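PDB 2Z4T: beta-galactoside alpha-2,6-sialyltransferase from Photobacterium sp., which probably transfers sialic acid from CMP-sialic acid to the 6-position of galactose in acceptors such as lactose, releasing CMP. Local coordinates for residues A[253-264]-A[277-286]. Sequence-based numbering, arbitrary orientation.
Sequences LKIGKDYLEDVI and SSVYNWQKLY
In the first Rossmann-like domain of the GT-B fold, the one built on the sheet that holds strands 222-230 and 288-292, helix 249-265 packs through L260 and G256 against the end of helix 276-279 and the short, weakly bonded helical turn 282-285. L260 sits at the centre. Its CD2 lies over one face of the W282 indole, 3.8 Å from the centroid of the six-membered ring and 17° off the normal, a clear CH-pi contact. The same methyl is 3.8 Å from L285 CD1. With CG anti to the backbone N (chi1 -174°), L260 reaches the indole, CD2 over the ring and CD1 nearest CH2. I264 CD1 reaches the edge of that ring, 3.9 Å from W282 CZ3, and its CG2 meets the hydroxyl of Y286. W282 NE1 is held by S205, at the start of helix 205-216.

At the other end the backbones close in. G256 has no side chain, and its CA approaches S277 O at 3.4 Å in a CA-H...O contact. N281 points its amide at the same turn of helix. Toward solvent, the K257 chain bends, and NZ forms a salt bridge with E261 OE1 (3.2 Å) whose hydrogen bond is weak; the K257 and K284 side chains cross at about a right angle, K257 CD lying 3.5 Å from K284 CB, and L285 CD2 lies against the E261 side chain. This is a helical layer flanking the parallel sheet, as in Rossmann-like domains: W282 and Y286 carry it onto strand 222-230.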
ATOM      1  N   LEU A 253     -25.071 -10.310  -4.669  1.00 41.79           N
ATOM      2  CA  LEU A 253     -23.691 -10.728  -4.491  1.00 41.42           C
ATOM      3  C   LEU A 253     -23.390 -12.039  -5.222  1.00 41.74           C
ATOM      4  O   LEU A 253     -22.326 -12.169  -5.836  1.00 41.64           O
ATOM      5  CB  LEU A 253     -23.337 -10.819  -3.008  1.00 40.74           C
ATOM      6  CG  LEU A 253     -23.345  -9.483  -2.264  1.00 39.46           C
ATOM      7  CD1 LEU A 253     -23.493  -9.704  -0.775  1.00 36.68           C
ATOM      8  CD2 LEU A 253     -22.079  -8.701  -2.570  1.00 37.43           C
ATOM      9  N   LYS A 254     -24.319 -12.993  -5.163  1.00 41.93           N
ATOM     10  CA  LYS A 254     -24.134 -14.274  -5.850  1.00 43.03           C
ATOM     11  C   LYS A 254     -24.139 -14.109  -7.373  1.00 42.77           C
ATOM     12  O   LYS A 254     -23.389 -14.769  -8.088  1.00 43.07           O
ATOM     13  CB  LYS A 254     -25.198 -15.292  -5.422  1.00 43.51           C
ATOM     14  CG  LYS A 254     -24.964 -15.912  -4.051  1.00 45.66           C
ATOM     15  CD  LYS A 254     -26.254 -16.559  -3.559  1.00 50.36           C
ATOM     16  CE  LYS A 254     -26.024 -17.619  -2.470  1.00 52.49           C
ATOM     17  NZ  LYS A 254     -27.342 -18.223  -2.064  1.00 53.08           N
ATOM     18  N   ILE A 255     -24.999 -13.229  -7.865  1.00 42.89           N
ATOM     19  CA  ILE A 255     -24.983 -12.863  -9.270  1.00 42.75           C
ATOM     20  C   ILE A 255     -23.639 -12.207  -9.570  1.00 43.08           C
ATOM     21  O   ILE A 255     -23.060 -12.452 -10.624  1.00 43.50           O
ATOM     22  CB  ILE A 255     -26.170 -11.950  -9.631  1.00 42.61           C
ATOM     23  CG1 ILE A 255     -27.457 -12.781  -9.619  1.00 41.70           C
ATOM     24  CG2 ILE A 255     -25.948 -11.268 -10.986  1.00 41.83           C
ATOM     25  CD1 ILE A 255     -28.761 -11.957  -9.494  1.00 41.02           C
ATOM     26  N   GLY A 256     -23.138 -11.411  -8.622  1.00 42.76           N
ATOM     27  CA  GLY A 256     -21.803 -10.854  -8.710  1.00 43.13           C
ATOM     28  C   GLY A 256     -20.692 -11.882  -8.928  1.00 43.76           C
ATOM     29  O   GLY A 256     -19.821 -11.675  -9.776  1.00 44.01           O
ATOM     30  N   LYS A 257     -20.717 -12.989  -8.180  1.00 43.78           N
ATOM     31  CA  LYS A 257     -19.724 -14.041  -8.345  1.00 44.22           C
ATOM     32  C   LYS A 257     -19.723 -14.659  -9.747  1.00 44.41           C
ATOM     33  O   LYS A 257     -18.666 -14.800 -10.361  1.00 44.29           O
ATOM     34  CB  LYS A 257     -19.866 -15.129  -7.281  1.00 44.21           C
ATOM     35  CG  LYS A 257     -19.311 -16.477  -7.718  1.00 45.91           C
ATOM     36  CD  LYS A 257     -18.797 -17.266  -6.556  1.00 50.52           C
ATOM     37  CE  LYS A 257     -18.961 -18.765  -6.757  1.00 52.57           C
ATOM     38  NZ  LYS A 257     -18.322 -19.278  -8.001  1.00 54.70           N
ATOM     39  N   ASP A 258     -20.901 -15.037 -10.239  1.00 44.54           N
ATOM     40  CA  ASP A 258     -21.004 -15.707 -11.543  1.00 44.77           C
ATOM     41  C   ASP A 258     -20.541 -14.762 -12.641  1.00 44.65           C
ATOM     42  O   ASP A 258     -19.857 -15.169 -13.588  1.00 44.19           O
ATOM     43  CB  ASP A 258     -22.442 -16.169 -11.822  1.00 44.39           C
ATOM     44  CG  ASP A 258     -22.938 -17.184 -10.802  1.00 45.20           C
ATOM     45  OD1 ASP A 258     -22.150 -18.057 -10.375  1.00 47.07           O
ATOM     46  OD2 ASP A 258     -24.123 -17.115 -10.429  1.00 45.69           O
ATOM     47  N   TYR A 259     -20.906 -13.492 -12.481  1.00 44.50           N
ATOM     48  CA  TYR A 259     -20.561 -12.467 -13.445  1.00 44.39           C
ATOM     49  C   TYR A 259     -19.046 -12.333 -13.513  1.00 44.24           C
ATOM     50  O   TYR A 259     -18.459 -12.437 -14.607  1.00 44.18           O
ATOM     51  CB  TYR A 259     -21.212 -11.127 -13.091  1.00 43.90           C
ATOM     52  CG  TYR A 259     -20.682 -10.002 -13.932  1.00 43.83           C
ATOM     53  CD1 TYR A 259     -21.117  -9.814 -15.249  1.00 43.13           C
ATOM     54  CD2 TYR A 259     -19.714  -9.134 -13.423  1.00 42.19           C
ATOM     55  CE1 TYR A 259     -20.594  -8.767 -16.025  1.00 43.38           C
ATOM     56  CE2 TYR A 259     -19.202  -8.105 -14.180  1.00 41.27           C
ATOM     57  CZ  TYR A 259     -19.637  -7.919 -15.470  1.00 42.75           C
ATOM     58  OH  TYR A 259     -19.102  -6.881 -16.194  1.00 43.65           O
ATOM     59  N   LEU A 260     -18.437 -12.137 -12.343  1.00 43.69           N
ATOM     60  CA  LEU A 260     -16.987 -11.993 -12.226  1.00 44.02           C
ATOM     61  C   LEU A 260     -16.288 -13.243 -12.752  1.00 44.60           C
ATOM     62  O   LEU A 260     -15.343 -13.145 -13.543  1.00 45.10           O
ATOM     63  CB  LEU A 260     -16.562 -11.676 -10.774  1.00 43.35           C
ATOM     64  CG  LEU A 260     -15.089 -11.361 -10.500  1.00 43.23           C
ATOM     65  CD1 LEU A 260     -14.629 -10.176 -11.322  1.00 43.06           C
ATOM     66  CD2 LEU A 260     -14.813 -11.082  -9.032  1.00 43.45           C
ATOM     67  N   GLU A 261     -16.770 -14.413 -12.332  1.00 44.99           N
ATOM     68  CA  GLU A 261     -16.255 -15.682 -12.832  1.00 45.86           C
ATOM     69  C   GLU A 261     -16.286 -15.795 -14.361  1.00 45.60           C
ATOM     70  O   GLU A 261     -15.300 -16.206 -14.966  1.00 45.80           O
ATOM     71  CB  GLU A 261     -16.991 -16.869 -12.208  1.00 46.09           C
ATOM     72  CG  GLU A 261     -16.214 -18.176 -12.377  1.00 48.58           C
ATOM     73  CD  GLU A 261     -16.760 -19.308 -11.542  1.00 52.47           C
ATOM     74  OE1 GLU A 261     -17.956 -19.247 -11.156  1.00 54.52           O
ATOM     75  OE2 GLU A 261     -15.984 -20.254 -11.276  1.00 53.36           O
ATOM     76  N   ASP A 262     -17.414 -15.421 -14.964  1.00 45.44           N
ATOM     77  CA  ASP A 262     -17.592 -15.482 -16.411  1.00 45.44           C
ATOM     78  C   ASP A 262     -16.724 -14.495 -17.174  1.00 45.41           C
ATOM     79  O   ASP A 262     -16.281 -14.791 -18.294  1.00 45.43           O
ATOM     80  CB  ASP A 262     -19.062 -15.271 -16.790  1.00 45.35           C
ATOM     81  CG  ASP A 262     -19.936 -16.450 -16.414  1.00 45.23           C
ATOM     82  OD1 ASP A 262     -19.397 -17.554 -16.156  1.00 45.55           O
ATOM     83  OD2 ASP A 262     -21.167 -16.261 -16.359  1.00 44.70           O
ATOM     84  N   VAL A 263     -16.512 -13.321 -16.583  1.00 45.08           N
ATOM     85  CA  VAL A 263     -15.662 -12.302 -17.183  1.00 45.12           C
ATOM     86  C   VAL A 263     -14.207 -12.809 -17.227  1.00 45.24           C
ATOM     87  O   VAL A 263     -13.570 -12.791 -18.280  1.00 44.92           O
ATOM     88  CB  VAL A 263     -15.798 -10.943 -16.436  1.00 45.25           C
ATOM     89  CG1 VAL A 263     -14.659 -10.011 -16.781  1.00 45.72           C
ATOM     90  CG2 VAL A 263     -17.135 -10.281 -16.746  1.00 43.91           C
ATOM     91  N   ILE A 264     -13.712 -13.293 -16.089  1.00 45.61           N
ATOM     92  CA  ILE A 264     -12.367 -13.880 -16.006  1.00 46.38           C
ATOM     93  C   ILE A 264     -12.185 -15.114 -16.927  1.00 47.15           C
ATOM     94  O   ILE A 264     -11.152 -15.255 -17.586  1.00 47.38           O
ATOM     95  CB  ILE A 264     -11.979 -14.188 -14.541  1.00 45.99           C
ATOM     96  CG1 ILE A 264     -11.806 -12.876 -13.755  1.00 46.44           C
ATOM     97  CG2 ILE A 264     -10.696 -15.017 -14.486  1.00 45.79           C
ATOM     98  CD1 ILE A 264     -11.804 -13.009 -12.223  1.00 46.29           C
ATOM     99  N   SER A 277     -21.368  -4.951  -6.316  1.00 42.63           N
ATOM    100  CA  SER A 277     -21.623  -6.388  -6.327  1.00 42.42           C
ATOM    101  C   SER A 277     -20.508  -7.212  -6.987  1.00 42.11           C
ATOM    102  O   SER A 277     -20.428  -8.420  -6.778  1.00 42.77           O
ATOM    103  CB  SER A 277     -22.985  -6.690  -6.966  1.00 42.24           C
ATOM    104  OG  SER A 277     -22.985  -6.404  -8.352  1.00 42.40           O
ATOM    105  N   SER A 278     -19.667  -6.574  -7.793  1.00 41.31           N
ATOM    106  CA  SER A 278     -18.486  -7.252  -8.316  1.00 41.06           C
ATOM    107  C   SER A 278     -17.307  -7.183  -7.345  1.00 40.58           C
ATOM    108  O   SER A 278     -16.613  -8.169  -7.157  1.00 40.59           O
ATOM    109  CB  SER A 278     -18.076  -6.700  -9.685  1.00 41.19           C
ATOM    110  OG  SER A 278     -18.921  -7.209 -10.726  1.00 42.35           O
ATOM    111  N   VAL A 279     -17.076  -6.038  -6.715  1.00 40.03           N
ATOM    112  CA  VAL A 279     -15.840  -5.901  -5.956  1.00 40.19           C
ATOM    113  C   VAL A 279     -15.752  -6.755  -4.689  1.00 40.10           C
ATOM    114  O   VAL A 279     -14.638  -7.010  -4.191  1.00 40.23           O
ATOM    115  CB  VAL A 279     -15.416  -4.423  -5.705  1.00 40.21           C
ATOM    116  CG1 VAL A 279     -15.310  -3.696  -7.037  1.00 41.36           C
ATOM    117  CG2 VAL A 279     -16.343  -3.711  -4.775  1.00 39.68           C
ATOM    118  N   TYR A 280     -16.905  -7.213  -4.196  1.00 39.18           N
ATOM    119  CA  TYR A 280     -16.951  -8.033  -2.991  1.00 39.09           C
ATOM    120  C   TYR A 280     -17.151  -9.525  -3.259  1.00 39.44           C
ATOM    121  O   TYR A 280     -17.803 -10.214  -2.491  1.00 39.33           O
ATOM    122  CB  TYR A 280     -17.956  -7.469  -1.972  1.00 38.69           C
ATOM    123  CG  TYR A 280     -17.558  -6.073  -1.529  1.00 38.18           C
ATOM    124  CD1 TYR A 280     -16.400  -5.875  -0.784  1.00 37.69           C
ATOM    125  CD2 TYR A 280     -18.314  -4.944  -1.905  1.00 37.87           C
ATOM    126  CE1 TYR A 280     -15.997  -4.593  -0.384  1.00 37.50           C
ATOM    127  CE2 TYR A 280     -17.936  -3.670  -1.517  1.00 37.38           C
ATOM    128  CZ  TYR A 280     -16.763  -3.501  -0.756  1.00 38.77           C
ATOM    129  OH  TYR A 280     -16.346  -2.248  -0.379  1.00 38.10           O
ATOM    130  N   ASN A 281     -16.562 -10.018  -4.347  1.00 39.75           N
ATOM    131  CA  ASN A 281     -16.590 -11.445  -4.659  1.00 39.80           C
ATOM    132  C   ASN A 281     -15.218 -12.082  -4.829  1.00 39.98           C
ATOM    133  O   ASN A 281     -15.140 -13.298  -5.066  1.00 40.13           O
ATOM    134  CB  ASN A 281     -17.446 -11.727  -5.896  1.00 40.00           C
ATOM    135  CG  ASN A 281     -18.894 -11.906  -5.558  1.00 40.69           C
ATOM    136  OD1 ASN A 281     -19.717 -11.026  -5.799  1.00 43.68           O
ATOM    137  ND2 ASN A 281     -19.221 -13.041  -4.977  1.00 41.03           N
ATOM    138  N   TRP A 282     -14.141 -11.297  -4.687  1.00 40.02           N
ATOM    139  CA  TRP A 282     -12.786 -11.862  -4.836  1.00 40.72           C
ATOM    140  C   TRP A 282     -12.593 -13.127  -3.996  1.00 40.87           C
ATOM    141  O   TRP A 282     -12.054 -14.124  -4.481  1.00 40.97           O
ATOM    142  CB  TRP A 282     -11.669 -10.830  -4.568  1.00 40.84           C
ATOM    143  CG  TRP A 282     -11.664  -9.694  -5.570  1.00 41.15           C
ATOM    144  CD1 TRP A 282     -11.857  -8.360  -5.310  1.00 40.32           C
ATOM    145  CD2 TRP A 282     -11.496  -9.800  -6.994  1.00 40.27           C
ATOM    146  NE1 TRP A 282     -11.816  -7.639  -6.477  1.00 39.62           N
ATOM    147  CE2 TRP A 282     -11.588  -8.496  -7.523  1.00 40.53           C
ATOM    148  CE3 TRP A 282     -11.254 -10.865  -7.864  1.00 39.77           C
ATOM    149  CZ2 TRP A 282     -11.456  -8.233  -8.894  1.00 41.61           C
ATOM    150  CZ3 TRP A 282     -11.137 -10.603  -9.228  1.00 40.94           C
ATOM    151  CH2 TRP A 282     -11.233  -9.301  -9.727  1.00 40.78           C
ATOM    152  N   GLN A 283     -13.082 -13.082  -2.763  1.00 40.91           N
ATOM    153  CA  GLN A 283     -12.922 -14.170  -1.796  1.00 41.56           C
ATOM    154  C   GLN A 283     -13.690 -15.433  -2.164  1.00 41.90           C
ATOM    155  O   GLN A 283     -13.388 -16.517  -1.650  1.00 42.52           O
ATOM    156  CB  GLN A 283     -13.351 -13.702  -0.390  1.00 41.58           C
ATOM    157  CG  GLN A 283     -14.869 -13.699  -0.127  1.00 40.63           C
ATOM    158  CD  GLN A 283     -15.613 -12.558  -0.807  1.00 40.75           C
ATOM    159  OE1 GLN A 283     -15.062 -11.835  -1.640  1.00 39.66           O
ATOM    160  NE2 GLN A 283     -16.883 -12.394  -0.449  1.00 41.31           N
ATOM    161  N   LYS A 284     -14.690 -15.300  -3.032  1.00 41.73           N
ATOM    162  CA  LYS A 284     -15.449 -16.462  -3.490  1.00 41.50           C
ATOM    163  C   LYS A 284     -14.728 -17.219  -4.598  1.00 41.62           C
ATOM    164  O   LYS A 284     -15.100 -18.341  -4.909  1.00 41.66           O
ATOM    165  CB  LYS A 284     -16.832 -16.042  -3.988  1.00 41.36           C
ATOM    166  CG  LYS A 284     -17.740 -15.460  -2.926  1.00 41.90           C
ATOM    167  CD  LYS A 284     -18.118 -16.491  -1.880  1.00 40.92           C
ATOM    168  CE  LYS A 284     -18.412 -15.817  -0.569  1.00 43.36           C
ATOM    169  NZ  LYS A 284     -19.231 -16.667   0.320  1.00 44.12           N
ATOM    170  N   LEU A 285     -13.702 -16.604  -5.195  1.00 42.08           N
ATOM    171  CA  LEU A 285     -13.022 -17.189  -6.356  1.00 41.83           C
ATOM    172  C   LEU A 285     -11.550 -17.429  -6.127  1.00 42.17           C
ATOM    173  O   LEU A 285     -10.918 -18.147  -6.904  1.00 42.81           O
ATOM    174  CB  LEU A 285     -13.200 -16.315  -7.601  1.00 41.82           C
ATOM    175  CG  LEU A 285     -14.618 -16.102  -8.158  1.00 41.54           C
ATOM    176  CD1 LEU A 285     -14.656 -14.916  -9.092  1.00 41.49           C
ATOM    177  CD2 LEU A 285     -15.048 -17.316  -8.901  1.00 41.07           C
ATOM    178  N   TYR A 286     -10.993 -16.828  -5.078  1.00 41.86           N
ATOM    179  CA  TYR A 286      -9.562 -16.874  -4.845  1.00 41.87           C
ATOM    180  C   TYR A 286      -9.335 -16.758  -3.359  1.00 41.93           C
ATOM    181  O   TYR A 286     -10.211 -16.275  -2.652  1.00 42.93           O
ATOM    182  CB  TYR A 286      -8.858 -15.704  -5.543  1.00 42.06           C
ATOM    183  CG  TYR A 286      -8.948 -15.721  -7.043  1.00 41.75           C
ATOM    184  CD1 TYR A 286      -9.899 -14.946  -7.712  1.00 42.64           C
ATOM    185  CD2 TYR A 286      -8.086 -16.502  -7.801  1.00 42.37           C
ATOM    186  CE1 TYR A 286     -10.008 -14.970  -9.101  1.00 41.83           C
ATOM    187  CE2 TYR A 286      -8.177 -16.532  -9.201  1.00 42.66           C
ATOM    188  CZ  TYR A 286      -9.144 -15.755  -9.841  1.00 42.66           C
ATOM    189  OH  TYR A 286      -9.239 -15.765 -11.219  1.00 42.87           O
TER